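Local atomic coordinates of surface layer protein (Geobacillus stearothermophilus, PDB entry 4UJ8), a protein that probably self-assembles, by binding copies of itself, into the surface layer coating the bacterial cell, and binds calcium ions. Residues T122-K127 with A229-T234; G7-Y12 with V39-A44; I14-D19 with N33-K38; K21-A26 with I115-K120. All blocks are in the same frame, centred on the assembly; numbering follows the deposited sequence.

The chain is a two-domain piece of the protein, and the four contacts run along its length. Interactions 2 and 3 are successive parts of one antiparallel pairing, strands 11-16 and 34-42, with centres 19 Å apart. Interaction 4 lies 17 Å, centre to centre, from interaction 3. These two touch and share two calcium ions: D18, D19, D34 and K21 bind one, and N33, D23 and S25 bind the other. N32 completes the first site and E28 the second. Segment 115-120 of interaction 4 then leads straight into 122-127 of interaction 1, in the second domain, 27 Å away between centres. Interaction 1 lies 61 Å from interaction 2, also between centres.

Interaction 1 (T122-K127 with A229-T234); sequences TVVTKK and APIAIT
K126 NZ reaches across to the backbone of A232 and donates to A232 O at 2.8 Å. The donor lies in the carbonyl plane, with a C=O...N angle of 157°. K126 NZ also donates to water 1 at 3.1 Å. This water also accepts from A232 N at 2.8 Å, so the lysine holds both polar backbone atoms of A232, one directly and one through water. A salt bridge from K126 NZ to D129 OD1 adds a further partner and would probably favour the charged form of the lysine.

K126 CG sits between the backbone N and the carbonyl carbon (chi1 67°), and the chain is extended from there. This carries the aliphatic part past I231, the two side chains running in opposite directions. K126 CB and I231 CG2 are 3.7 Å apart. Farther along, K126 CD comes to 4.1 Å from I233 CG1.

The apolar end of the contact is made by V124 and I231. Their side chains cross at about a right angle, and V124 CG1 lies 3.8 Å from I231 CD1. The same methyl of I231 also touches V124 O. L149 packs against V124 and I233, and F222 packs against I231.

The strand axes approach to 7.9 Å and run 28° from parallel. That is too far for backbone pairing, and each strand pairs elsewhere: 123-126 with 149-152, 231-237 with 130-132 and 214-222. Two separate sheets of the second domain thus meet through side chains, as in the face-to-face packing of a beta sandwich.

Interaction 2 (G7-Y12 with V39-A44); sequences GPVANY and VYAVDA
V42 O takes two backbone N-H groups from the opposite segment. A10 N donates to V42 O at 2.9 Å; the bond from N11 N to V42 O is weak, at 3.4 Å. In return V42 N donates to N11 O at 3.1 Å. On the face of N11 and V42, N11 OD1 lies tightly against V42 CG2, only 3.1 Å away. N11 chi1 is 61°, which sets the amide beside this methyl.

On the face of Y12 and A41, A41 CB touches Y12 CE1 at 3.8 Å and V9 CG2 at 3.9 Å. V9 CG2 also lies over one face of the Y12 ring, offset toward its rim.

Farther from this pairing, G7 N makes a straight bond (175°) to D43 OD2 at 3.0 Å, where D43 OD2 offers its anti lone pair. The other carboxylate oxygen, D43 OD1, accepts from N47 N, which fixes the aspartate in the turn that follows. Water 2 links P8 O to A44 N at the same end.

A10 and N11 both face V42. This is a classic beta bulge in the antiparallel pairing of strands 11-16 and 34-42.

Interaction 3 (I14-D19 with N33-K38); sequences IKVLDD and NDVQLK. With CA (calcium ion), chain E; CA (calcium ion), chain F.
K15 and K38 form a hydrogen-bonded antiparallel pair; V16 and L37 form the next, non-hydrogen-bonded one. The axes of strands 14-16 and 34-38 come within 4.8 Å, their directions 147° apart. K15 N donates to K38 O, K38 N to K15 O, and L17 N to Q36 O. The return bond at this position is not to the backbone: Q36 N donates to D18 OD1 at 2.9 Å, meeting it from above the carboxylate plane.

V16 and L37 lie side by side and point the same way, with V16 CG2 3.8 Å from L37 CD2. L17 crosses K38, its two methyls straddling K38 CG at 3.8 Å. The K38 amino group turns away to salt bridges with D80 and D51.

D18 CG sits between its backbone N and carbonyl carbon (chi1 64°). D18 OD1 is left facing Q36 N, and D18 OD2 binds a calcium ion at 2.3 Å. D19 OD1 and D34 O bind the same ion, joined by K21 O, N32 OD1 and waters 4 and 5. In the second shell, D34 OD1 accepts from water 4, and from Q36 NE2 at 2.7 Å. N33 OD1 binds the second calcium ion, with waters 3 and 6.

D18 ties the strand pair to the metal. The calcium probably offsets the repulsion between the D18 and D19 carboxylates it binds, and it joins the end of the strand pair to the loop after it.

Interaction 4 (K21-A26 with I115-K120); sequences KIDKSA and IDTTLK. With CA (calcium ion), chain F; CA (calcium ion), chain E.
D23 meets T117 because its CG stands anti to the backbone N (chi1 -171°), which turns the carboxylate to the other segment. T117 OG1 sits between its backbone N and carbonyl carbon (chi1 59°), which points it at D23 OD2. T117 OG1 lies 2.5 Å from D23 OD2, very short, and the exact value is doubtful. T117 N gives a sound bond to D23 OD1 at 3.1 Å. S25 N reaches D23 OD1 at 3.0 Å from the opposite face of the carboxylate plane, closing an Asx turn.

Behind this, D23 and I115 form a parallel bridge. I115 N donates to I22 O at 2.7 Å, and I115 O accepts from K24 N at 2.9 Å. I115 CG1 packs on D23 CB at 3.8 Å.

D116 makes a second Asx turn, its OD1 accepting from T118 N and T118 OG1. K24 crosses D116 at about a right angle, and K24 CE lies 3.5 Å from D116 OD2. Water 8 joins A26 N to T118 OG1, and water 7 joins S25 OG to T117 OG1. S25 OG has its main polar partner in T27.

D23 O and S25 O bind one calcium ion, with N33, E28 and waters 3 and 6. K21 O binds the other. The D23 carboxylate does not bind either ion; it grips the chain leading to the second domain. D23 OD1 lies 4.2 Å from D116 OD1, and this repulsion is probably eased by the N-H donors and the nearby calcium. The chemistry is consistent with calcium binding steadying the domain junction.

Interaction 1 (T122-K127 with A229-T234)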
# COMPACT_ATOMS: atom_id res chain seq x y z
N THR A 122 11.13 -3.50 -4.76
CA THR A 122 12.18 -3.37 -3.75
C THR A 122 13.58 -3.50 -4.32
O THR A 122 14.51 -2.84 -3.85
CB THR A 122 11.98 -4.42 -2.64
OG1 THR A 122 10.68 -4.24 -2.07
CG2 THR A 122 13.03 -4.27 -1.55
N VAL A 123 13.74 -4.33 -5.35
CA VAL A 123 15.04 -4.49 -6.00
C VAL A 123 14.85 -4.33 -7.50
O VAL A 123 13.94 -4.92 -8.07
CB VAL A 123 15.66 -5.87 -5.72
CG1 VAL A 123 16.89 -6.11 -6.60
CG2 VAL A 123 16.02 -5.99 -4.25
N VAL A 124 15.71 -3.53 -8.13
CA VAL A 124 15.71 -3.44 -9.59
C VAL A 124 17.13 -3.66 -10.09
O VAL A 124 18.07 -3.03 -9.58
CB VAL A 124 15.18 -2.10 -10.09
CG1 VAL A 124 15.20 -2.07 -11.62
CG2 VAL A 124 13.76 -1.87 -9.58
N THR A 125 17.30 -4.56 -11.05
CA THR A 125 18.61 -4.80 -11.66
C THR A 125 18.54 -4.86 -13.18
O THR A 125 17.52 -5.25 -13.75
CB THR A 125 19.23 -6.13 -11.18
OG1 THR A 125 18.34 -7.21 -11.49
CG2 THR A 125 19.48 -6.10 -9.68
N LYS A 126 19.64 -4.49 -13.82
CA LYS A 126 19.74 -4.63 -15.27
C LYS A 126 20.36 -5.97 -15.63
O LYS A 126 21.19 -6.52 -14.89
CB LYS A 126 20.56 -3.48 -15.89
CG LYS A 126 22.05 -3.48 -15.53
CD LYS A 126 22.80 -2.31 -16.19
CE LYS A 126 24.20 -2.16 -15.57
NZ LYS A 126 25.04 -1.10 -16.21
N LYS A 127 19.95 -6.50 -16.77
CA LYS A 127 20.43 -7.79 -17.26
C LYS A 127 21.71 -7.59 -18.07
O LYS A 127 22.72 -8.27 -17.84
CB LYS A 127 19.37 -8.48 -18.10
CG LYS A 127 18.10 -8.84 -17.34
CD LYS A 127 17.03 -9.39 -18.29
CE LYS A 127 15.84 -9.94 -17.52
NZ LYS A 127 14.71 -10.30 -18.41
N ALA A 229 20.27 2.27 -6.27
CA ALA A 229 21.29 3.09 -6.92
C ALA A 229 20.98 3.25 -8.40
O ALA A 229 20.29 2.41 -8.98
CB ALA A 229 22.67 2.48 -6.71
N PRO A 230 21.48 4.33 -9.03
CA PRO A 230 21.18 4.54 -10.45
C PRO A 230 21.62 3.37 -11.31
O PRO A 230 22.62 2.72 -11.02
CB PRO A 230 21.97 5.80 -10.80
CG PRO A 230 22.05 6.55 -9.51
CD PRO A 230 22.22 5.47 -8.46
N ILE A 231 20.87 3.12 -12.38
CA ILE A 231 21.20 2.04 -13.30
C ILE A 231 21.40 2.65 -14.68
O ILE A 231 20.52 3.36 -15.18
CB ILE A 231 20.08 0.97 -13.38
CG1 ILE A 231 19.85 0.34 -12.00
CG2 ILE A 231 20.43 -0.10 -14.39
CD1 ILE A 231 18.74 -0.73 -12.00
N ALA A 232 22.56 2.41 -15.28
CA ALA A 232 22.86 2.94 -16.61
C ALA A 232 22.80 1.85 -17.66
O ALA A 232 23.44 0.80 -17.53
CB ALA A 232 24.23 3.62 -16.63
N ILE A 233 22.04 2.11 -18.71
CA ILE A 233 21.94 1.20 -19.84
C ILE A 233 22.23 1.96 -21.14
O ILE A 233 21.64 3.00 -21.42
CB ILE A 233 20.54 0.56 -19.92
CG1 ILE A 233 20.25 -0.22 -18.64
CG2 ILE A 233 20.45 -0.35 -21.14
CD1 ILE A 233 18.77 -0.58 -18.45
N THR A 234 23.17 1.43 -21.93
CA THR A 234 23.48 1.97 -23.24
C THR A 234 22.46 1.46 -24.25
O THR A 234 22.18 0.26 -24.30
CB THR A 234 24.90 1.59 -23.70
OG1 THR A 234 25.85 2.07 -22.74
CG2 THR A 234 25.21 2.19 -25.07
O HOH W 1 24.55 0.92 -13.96

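Interaction 2 (G7-Y12 with V39-A44)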
# COMPACT_ATOMS: atom_id res chain seq x y z
N GLY A 7 -23.19 -10.59 39.69
CA GLY A 7 -22.83 -9.70 40.78
C GLY A 7 -22.53 -8.32 40.25
O GLY A 7 -22.69 -8.08 39.04
N PRO A 8 -22.10 -7.41 41.13
CA PRO A 8 -21.71 -6.05 40.73
C PRO A 8 -20.47 -6.06 39.84
O PRO A 8 -19.58 -6.90 40.04
CB PRO A 8 -21.42 -5.35 42.06
CG PRO A 8 -21.14 -6.46 43.03
CD PRO A 8 -22.02 -7.59 42.60
N VAL A 9 -20.41 -5.15 38.87
CA VAL A 9 -19.26 -5.08 37.99
C VAL A 9 -17.98 -4.89 38.80
O VAL A 9 -17.95 -4.15 39.79
CB VAL A 9 -19.38 -3.94 36.94
CG1 VAL A 9 -19.50 -2.57 37.61
CG2 VAL A 9 -18.18 -3.96 35.98
N ALA A 10 -16.93 -5.61 38.40
CA ALA A 10 -15.61 -5.50 39.02
C ALA A 10 -14.63 -4.83 38.06
O ALA A 10 -13.70 -4.14 38.48
CB ALA A 10 -15.11 -6.88 39.43
N ASN A 11 -14.83 -5.05 36.76
CA ASN A 11 -14.02 -4.39 35.76
C ASN A 11 -14.62 -4.43 34.35
O ASN A 11 -15.59 -5.14 34.08
CB ASN A 11 -12.61 -5.01 35.70
CG ASN A 11 -12.64 -6.46 35.33
OD1 ASN A 11 -13.33 -7.26 35.97
ND2 ASN A 11 -11.95 -6.82 34.26
N TYR A 12 -14.03 -3.65 33.47
CA TYR A 12 -14.48 -3.60 32.09
C TYR A 12 -13.45 -4.23 31.17
O TYR A 12 -12.24 -4.08 31.37
CB TYR A 12 -14.75 -2.15 31.67
CG TYR A 12 -15.89 -1.52 32.44
CD1 TYR A 12 -17.21 -1.73 32.07
CD2 TYR A 12 -15.64 -0.72 33.55
CE1 TYR A 12 -18.25 -1.16 32.77
CE2 TYR A 12 -16.68 -0.15 34.27
CZ TYR A 12 -17.98 -0.36 33.87
OH TYR A 12 -18.99 0.22 34.60
N VAL A 39 -17.31 -4.29 24.17
CA VAL A 39 -16.99 -3.80 25.50
C VAL A 39 -17.92 -4.46 26.51
O VAL A 39 -19.14 -4.30 26.46
CB VAL A 39 -17.13 -2.26 25.61
CG1 VAL A 39 -16.66 -1.79 26.98
CG2 VAL A 39 -16.30 -1.58 24.53
N TYR A 40 -17.33 -5.21 27.43
CA TYR A 40 -18.11 -5.98 28.39
C TYR A 40 -17.90 -5.47 29.82
O TYR A 40 -16.82 -4.98 30.18
CB TYR A 40 -17.75 -7.47 28.30
CG TYR A 40 -18.18 -8.18 27.02
CD1 TYR A 40 -19.52 -8.36 26.72
CD2 TYR A 40 -17.24 -8.71 26.14
CE1 TYR A 40 -19.92 -9.02 25.56
CE2 TYR A 40 -17.63 -9.36 24.98
CZ TYR A 40 -18.97 -9.52 24.70
OH TYR A 40 -19.37 -10.19 23.55
N ALA A 41 -18.96 -5.55 30.60
CA ALA A 41 -18.86 -5.38 32.04
C ALA A 41 -18.88 -6.77 32.66
O ALA A 41 -19.77 -7.56 32.35
CB ALA A 41 -19.99 -4.53 32.56
N VAL A 42 -17.93 -7.06 33.54
CA VAL A 42 -17.84 -8.40 34.13
C VAL A 42 -17.77 -8.35 35.67
O VAL A 42 -17.16 -7.44 36.22
CB VAL A 42 -16.61 -9.17 33.57
CG1 VAL A 42 -16.66 -9.18 32.05
CG2 VAL A 42 -15.31 -8.54 34.02
N ASP A 43 -18.40 -9.31 36.34
CA ASP A 43 -18.42 -9.31 37.81
C ASP A 43 -17.17 -10.00 38.36
O ASP A 43 -16.23 -10.29 37.62
CB ASP A 43 -19.71 -9.95 38.37
CG ASP A 43 -19.83 -11.46 38.12
OD1 ASP A 43 -18.83 -12.13 37.77
OD2 ASP A 43 -20.95 -12.00 38.29
N ALA A 44 -17.16 -10.26 39.67
CA ALA A 44 -16.00 -10.89 40.31
C ALA A 44 -15.75 -12.31 39.79
O ALA A 44 -14.61 -12.77 39.77
CB ALA A 44 -16.18 -10.90 41.82
O HOH W 2 -18.87 -8.96 41.50

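Interaction 3 (I14-D19 with N33-K38)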
# COMPACT_ATOMS: atom_id res chain seq x y z
N ILE A 14 -12.21 -4.36 27.19
CA ILE A 14 -12.24 -3.95 25.79
C ILE A 14 -11.67 -5.10 24.98
O ILE A 14 -10.47 -5.38 25.03
CB ILE A 14 -11.44 -2.66 25.57
CG1 ILE A 14 -12.06 -1.54 26.40
CG2 ILE A 14 -11.41 -2.29 24.07
CD1 ILE A 14 -11.15 -0.35 26.60
N LYS A 15 -12.55 -5.77 24.24
CA LYS A 15 -12.21 -7.00 23.55
C LYS A 15 -12.02 -6.77 22.05
O LYS A 15 -12.90 -6.23 21.38
CB LYS A 15 -13.29 -8.04 23.78
CG LYS A 15 -13.19 -9.29 22.94
CD LYS A 15 -12.26 -10.32 23.58
CE LYS A 15 -12.39 -11.67 22.89
NZ LYS A 15 -11.23 -12.56 23.20
N VAL A 16 -10.87 -7.20 21.53
CA VAL A 16 -10.61 -7.19 20.09
C VAL A 16 -11.02 -8.54 19.52
O VAL A 16 -10.50 -9.56 19.95
CB VAL A 16 -9.12 -6.92 19.80
CG1 VAL A 16 -8.83 -7.01 18.29
CG2 VAL A 16 -8.69 -5.57 20.38
N LEU A 17 -11.96 -8.55 18.57
CA LEU A 17 -12.52 -9.81 18.07
C LEU A 17 -11.67 -10.37 16.94
O LEU A 17 -11.66 -11.58 16.71
CB LEU A 17 -13.95 -9.63 17.56
CG LEU A 17 -15.01 -9.12 18.55
CD1 LEU A 17 -16.36 -9.00 17.87
CD2 LEU A 17 -15.11 -10.02 19.78
N ASP A 18 -10.98 -9.48 16.24
CA ASP A 18 -10.16 -9.87 15.08
C ASP A 18 -8.67 -9.79 15.40
O ASP A 18 -8.24 -10.17 16.50
CB ASP A 18 -10.52 -8.97 13.89
CG ASP A 18 -10.17 -7.52 14.12
OD1 ASP A 18 -10.58 -6.96 15.16
OD2 ASP A 18 -9.45 -6.94 13.28
N ASP A 19 -7.87 -9.33 14.45
CA ASP A 19 -6.42 -9.24 14.67
C ASP A 19 -5.94 -7.87 15.14
O ASP A 19 -4.76 -7.69 15.45
CB ASP A 19 -5.67 -9.64 13.39
CG ASP A 19 -5.84 -8.63 12.25
OD1 ASP A 19 -6.71 -7.74 12.33
OD2 ASP A 19 -5.10 -8.73 11.26
N ASN A 33 -10.00 -5.36 6.60
CA ASN A 33 -10.27 -3.93 6.49
C ASN A 33 -10.93 -3.32 7.71
O ASN A 33 -11.42 -2.17 7.67
CB ASN A 33 -11.13 -3.67 5.27
CG ASN A 33 -10.39 -3.94 3.99
OD1 ASN A 33 -9.25 -3.52 3.85
ND2 ASN A 33 -11.00 -4.68 3.08
N ASP A 34 -10.94 -4.05 8.82
CA ASP A 34 -11.44 -3.43 10.03
C ASP A 34 -10.79 -3.98 11.27
O ASP A 34 -9.99 -4.91 11.21
CB ASP A 34 -12.98 -3.54 10.13
CG ASP A 34 -13.49 -4.98 10.23
OD1 ASP A 34 -12.77 -5.88 10.72
OD2 ASP A 34 -14.66 -5.21 9.83
N VAL A 35 -11.13 -3.34 12.38
CA VAL A 35 -10.98 -3.92 13.71
C VAL A 35 -12.38 -3.94 14.29
O VAL A 35 -13.17 -3.01 14.07
CB VAL A 35 -10.02 -3.11 14.60
CG1 VAL A 35 -9.99 -3.66 16.04
CG2 VAL A 35 -8.62 -3.12 14.00
N GLN A 36 -12.70 -5.01 15.00
CA GLN A 36 -14.02 -5.18 15.60
C GLN A 36 -13.90 -5.28 17.11
O GLN A 36 -13.15 -6.13 17.61
CB GLN A 36 -14.70 -6.41 15.02
CG GLN A 36 -14.74 -6.39 13.49
CD GLN A 36 -14.73 -7.79 12.92
OE1 GLN A 36 -15.37 -8.69 13.47
NE2 GLN A 36 -13.99 -7.99 11.83
N LEU A 37 -14.63 -4.43 17.82
CA LEU A 37 -14.51 -4.31 19.28
C LEU A 37 -15.81 -4.62 19.98
O LEU A 37 -16.89 -4.28 19.50
CB LEU A 37 -14.05 -2.90 19.68
CG LEU A 37 -12.73 -2.42 19.07
CD1 LEU A 37 -12.47 -0.96 19.41
CD2 LEU A 37 -11.57 -3.29 19.52
N LYS A 38 -15.69 -5.30 21.12
CA LYS A 38 -16.80 -5.43 22.08
C LYS A 38 -16.36 -4.81 23.39
O LYS A 38 -15.17 -4.77 23.69
CB LYS A 38 -17.20 -6.89 22.29
CG LYS A 38 -17.73 -7.59 21.07
CD LYS A 38 -19.06 -7.03 20.68
CE LYS A 38 -20.11 -7.45 21.68
NZ LYS A 38 -21.49 -7.25 21.17
CA CA E . -8.52 -6.83 11.13
CA CA F . -7.52 -3.82 2.38
O HOH W 3 -9.01 -4.70 0.77
O HOH W 4 -10.59 -7.32 9.86
O HOH W 5 -8.62 -9.33 10.78
O HOH W 6 -8.49 -1.72 1.76

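Interaction 4 (K21-A26 with I115-K120)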
# COMPACT_ATOMS: atom_id res chain seq x y z
N LYS A 21 -5.72 -5.23 13.41
CA LYS A 21 -5.05 -4.53 12.33
C LYS A 21 -5.99 -4.23 11.17
O LYS A 21 -6.98 -4.94 10.95
CB LYS A 21 -3.86 -5.34 11.81
CG LYS A 21 -2.82 -5.66 12.86
CD LYS A 21 -1.80 -6.65 12.31
CE LYS A 21 -0.59 -6.79 13.23
NZ LYS A 21 -0.98 -6.96 14.66
N ILE A 22 -5.67 -3.18 10.43
CA ILE A 22 -6.40 -2.73 9.25
C ILE A 22 -5.40 -2.64 8.10
O ILE A 22 -4.42 -1.91 8.19
CB ILE A 22 -7.06 -1.36 9.49
CG1 ILE A 22 -8.03 -1.44 10.68
CG2 ILE A 22 -7.73 -0.80 8.21
CD1 ILE A 22 -8.57 -0.08 11.11
N ASP A 23 -5.63 -3.40 7.02
CA ASP A 23 -4.64 -3.49 5.92
C ASP A 23 -5.11 -2.63 4.75
O ASP A 23 -6.10 -2.94 4.10
CB ASP A 23 -4.45 -4.96 5.50
CG ASP A 23 -3.30 -5.16 4.52
OD1 ASP A 23 -2.85 -4.18 3.92
OD2 ASP A 23 -2.87 -6.33 4.35
N LYS A 24 -4.42 -1.51 4.52
CA LYS A 24 -4.90 -0.56 3.54
C LYS A 24 -4.46 -0.95 2.14
O LYS A 24 -4.64 -0.19 1.19
CB LYS A 24 -4.44 0.86 3.88
CG LYS A 24 -2.94 1.07 3.87
CD LYS A 24 -2.65 2.55 4.04
CE LYS A 24 -1.18 2.83 3.88
NZ LYS A 24 -0.89 4.30 3.97
N SER A 25 -3.89 -2.14 2.01
CA SER A 25 -3.72 -2.73 0.68
C SER A 25 -5.08 -2.86 0.00
O SER A 25 -6.11 -2.95 0.66
CB SER A 25 -3.03 -4.09 0.78
OG SER A 25 -3.18 -4.82 -0.44
N ALA A 26 -5.09 -2.87 -1.32
CA ALA A 26 -6.36 -2.96 -2.03
C ALA A 26 -6.72 -4.41 -2.35
O ALA A 26 -7.84 -4.70 -2.78
CB ALA A 26 -6.32 -2.13 -3.30
N ILE A 115 -1.80 -1.24 8.62
CA ILE A 115 -0.66 -1.83 7.93
C ILE A 115 -0.91 -1.74 6.43
O ILE A 115 -1.97 -1.29 5.99
CB ILE A 115 -0.42 -3.31 8.33
CG1 ILE A 115 -1.58 -4.19 7.86
CG2 ILE A 115 -0.22 -3.44 9.84
CD1 ILE A 115 -1.37 -5.68 8.11
N ASP A 116 0.08 -2.14 5.65
CA ASP A 116 -0.07 -2.15 4.21
C ASP A 116 0.80 -3.27 3.63
O ASP A 116 2.02 -3.14 3.58
CB ASP A 116 0.31 -0.80 3.61
CG ASP A 116 -0.05 -0.70 2.14
OD1 ASP A 116 -0.36 -1.75 1.55
OD2 ASP A 116 -0.02 0.42 1.58
N THR A 117 0.16 -4.35 3.20
CA THR A 117 0.92 -5.51 2.71
C THR A 117 1.04 -5.53 1.18
O THR A 117 1.41 -6.55 0.61
CB THR A 117 0.29 -6.84 3.19
OG1 THR A 117 -1.07 -6.96 2.74
CG2 THR A 117 0.34 -6.91 4.72
N THR A 118 0.75 -4.41 0.54
CA THR A 118 0.90 -4.30 -0.91
C THR A 118 2.29 -4.76 -1.35
O THR A 118 3.29 -4.45 -0.70
CB THR A 118 0.65 -2.85 -1.39
OG1 THR A 118 -0.68 -2.46 -1.04
CG2 THR A 118 0.82 -2.71 -2.93
N LEU A 119 2.35 -5.53 -2.43
CA LEU A 119 3.63 -5.85 -3.05
C LEU A 119 4.27 -4.57 -3.59
O LEU A 119 3.65 -3.83 -4.34
CB LEU A 119 3.44 -6.89 -4.16
CG LEU A 119 3.04 -8.28 -3.68
CD1 LEU A 119 3.08 -9.31 -4.82
CD2 LEU A 119 3.92 -8.73 -2.51
N LYS A 120 5.51 -4.35 -3.19
CA LYS A 120 6.23 -3.09 -3.45
C LYS A 120 7.56 -3.37 -4.15
O LYS A 120 8.32 -4.21 -3.69
CB LYS A 120 6.45 -2.37 -2.12
CG LYS A 120 6.79 -0.89 -2.20
CD LYS A 120 7.00 -0.36 -0.77
CE LYS A 120 7.33 1.13 -0.76
NZ LYS A 120 7.43 1.65 0.64
CA CA F . -7.52 -3.82 2.38
CA CA E . -8.52 -6.83 11.13
O HOH W 7 -1.89 -7.27 -0.13
O HOH W 8 -2.92 -2.24 -2.71
O HOH W 4 -10.59 -7.32 9.86
O HOH W 5 -8.62 -9.33 10.78
O HOH W 6 -8.49 -1.72 1.76
O HOH W 3 -9.01 -4.70 0.77